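Local coordinates for protein GH127 beta-L-arabinofuranoside (Geobacillus stearothermophilus, PDB 4QK0) that probably releases beta-L-arabinofuranosyl residues from arabinose-containing glycans by hydrolysis, as a family 127 glycoside hydrolase, at residues W23-D28 with M372-K377. Numbering follows the deposited sequence.
Sequences WKRYID and MDLDGK
R25 sets its guanidinium group against L374, meeting the backbone O with NH1 and NH2 and the CD2 methyl with NH2. In the (alpha/alpha)6-barrel catalytic domain of this family 127 enzyme, the contact ties helix 22-42 to the type I beta turn D373-G376, in the loop that follows helix 354-365. The grip is end-on: NH1 and NH2 both donate to L374 O, NH1 at 2.9 Å. That oxygen lies 1° out of the guanidinium plane, so one carbonyl receives two N-H groups at the edge of the flat group. Seen from the acceptor, the donors differ, NH1 standing above the carbonyl plane and NH2 only tilted from it. The R25 chain leaves the helix with CG anti to the backbone N and bends at chi3 (68°), which turns its end toward the turn. NH2 also lies over a face of the Y26 ring, 3.6 Å above its plane and displaced toward the rim. L374 CD2 is 3.8 Å from R25 NH2 and 3.9 Å from Y26 OH, so that one methyl touches both the R25 guanidinium and the Y26 hydroxyl.

The selenomethionine M372 makes a Met-aromatic contact: SE is 5.1 Å from the Y26 ring centroid and 76° off its normal, hence at the edge, beside CD1 and CE1. Y26 and M372 are both buried, and I421 of helix 413-422 packs on both. On the turn itself, N635 accepts from L374 N, and G376 N closes the turn onto D373 O. Overlapping it, D375 OD1 accepts from K377 N in an Asx turn. A water lies in the Y26 ring plane, 2.6 Å from OH, and 3.2 Å from M372 O, to which it can donate.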
# COMPACT_ATOMS: atom_id res chain seq x y z
N TRP A 23 20.41 -22.99 18.62
CA TRP A 23 19.09 -23.16 19.25
C TRP A 23 19.14 -23.18 20.76
O TRP A 23 18.22 -22.72 21.43
CB TRP A 23 18.36 -24.38 18.72
CG TRP A 23 18.03 -24.21 17.31
CD1 TRP A 23 18.62 -24.82 16.25
CD2 TRP A 23 17.05 -23.32 16.77
NE1 TRP A 23 18.07 -24.39 15.09
CE2 TRP A 23 17.09 -23.48 15.38
CE3 TRP A 23 16.16 -22.43 17.34
CZ2 TRP A 23 16.27 -22.75 14.52
CZ3 TRP A 23 15.33 -21.70 16.48
CH2 TRP A 23 15.39 -21.85 15.09
N LYS A 24 20.25 -23.62 21.32
CA LYS A 24 20.37 -23.66 22.77
C LYS A 24 20.29 -22.27 23.34
O LYS A 24 19.57 -22.03 24.34
CB LYS A 24 21.68 -24.31 23.20
CG LYS A 24 21.67 -24.75 24.67
CD LYS A 24 22.95 -25.48 25.07
CE LYS A 24 24.11 -24.50 25.28
NZ LYS A 24 23.97 -23.69 26.54
N ARG A 25 20.98 -21.33 22.71
CA ARG A 25 20.87 -19.92 23.12
C ARG A 25 19.41 -19.42 23.10
O ARG A 25 18.95 -18.76 24.05
CB ARG A 25 21.79 -19.04 22.26
CG ARG A 25 22.09 -17.66 22.88
CD ARG A 25 22.60 -16.68 21.83
NE ARG A 25 21.55 -16.34 20.90
CZ ARG A 25 20.60 -15.44 21.12
NH1 ARG A 25 20.53 -14.77 22.27
NH2 ARG A 25 19.72 -15.18 20.16
N TYR A 26 18.64 -19.78 22.08
CA TYR A 26 17.23 -19.32 21.99
C TYR A 26 16.36 -19.94 23.06
O TYR A 26 15.48 -19.28 23.66
CB TYR A 26 16.64 -19.63 20.60
CG TYR A 26 16.98 -18.61 19.52
CD1 TYR A 26 16.40 -17.35 19.54
CD2 TYR A 26 17.80 -18.91 18.47
CE1 TYR A 26 16.68 -16.40 18.57
CE2 TYR A 26 18.07 -17.98 17.47
CZ TYR A 26 17.48 -16.70 17.55
OH TYR A 26 17.75 -15.76 16.61
N ILE A 27 16.60 -21.21 23.33
CA ILE A 27 15.85 -21.89 24.41
C ILE A 27 16.14 -21.26 25.75
O ILE A 27 15.24 -21.04 26.53
CB ILE A 27 16.15 -23.40 24.43
CG1 ILE A 27 15.60 -23.99 23.14
CG2 ILE A 27 15.51 -24.08 25.62
CD1 ILE A 27 15.48 -25.49 23.14
N ASP A 28 17.39 -20.95 26.00
CA ASP A 28 17.76 -20.27 27.23
C ASP A 28 17.08 -18.94 27.37
O ASP A 28 16.64 -18.58 28.47
CB ASP A 28 19.29 -20.09 27.34
CG ASP A 28 20.02 -21.46 27.52
OD1 ASP A 28 19.36 -22.44 27.95
OD2 ASP A 28 21.26 -21.55 27.25
N MSE A 372 11.62 -11.83 16.99
CA MSE A 372 12.11 -11.45 18.30
C MSE A 372 13.47 -10.84 18.19
O MSE A 372 14.25 -11.13 17.30
CB MSE A 372 12.11 -12.60 19.35
CG MSE A 372 13.00 -13.78 18.95
SE MSE A 372 13.24 -15.07 20.47
CE MSE A 372 11.81 -14.45 21.64
N ASP A 373 13.73 -9.95 19.16
CA ASP A 373 15.09 -9.44 19.40
C ASP A 373 15.92 -10.61 19.89
O ASP A 373 15.37 -11.55 20.54
CB ASP A 373 15.12 -8.34 20.52
CG ASP A 373 14.78 -6.90 20.02
OD1 ASP A 373 14.71 -6.60 18.79
OD2 ASP A 373 14.61 -6.01 20.92
N LEU A 374 17.21 -10.52 19.68
CA LEU A 374 18.10 -11.60 20.01
C LEU A 374 18.00 -11.98 21.49
O LEU A 374 18.19 -13.13 21.81
CB LEU A 374 19.50 -11.25 19.64
CG LEU A 374 19.76 -11.14 18.14
CD1 LEU A 374 21.07 -10.42 17.92
CD2 LEU A 374 19.78 -12.52 17.45
N ASP A 375 17.71 -11.01 22.37
CA ASP A 375 17.61 -11.24 23.84
C ASP A 375 16.21 -11.55 24.31
O ASP A 375 15.95 -11.59 25.52
CB ASP A 375 18.20 -10.03 24.65
CG ASP A 375 17.40 -8.72 24.48
OD1 ASP A 375 16.29 -8.72 23.89
OD2 ASP A 375 17.88 -7.66 24.94
N GLY A 376 15.28 -11.67 23.36
CA GLY A 376 13.93 -12.04 23.69
C GLY A 376 13.05 -11.04 24.41
O GLY A 376 11.94 -11.40 24.86
N LYS A 377 13.46 -9.78 24.49
CA LYS A 377 12.66 -8.81 25.24
C LYS A 377 11.59 -8.10 24.45
O LYS A 377 10.63 -7.62 25.05
CB LYS A 377 13.56 -7.76 25.88
CG LYS A 377 14.30 -8.29 27.07
CD LYS A 377 15.32 -7.29 27.57
CE LYS A 377 16.04 -7.92 28.75
NZ LYS A 377 17.29 -7.19 29.06
O HOH W 1 16.16 -13.67 16.72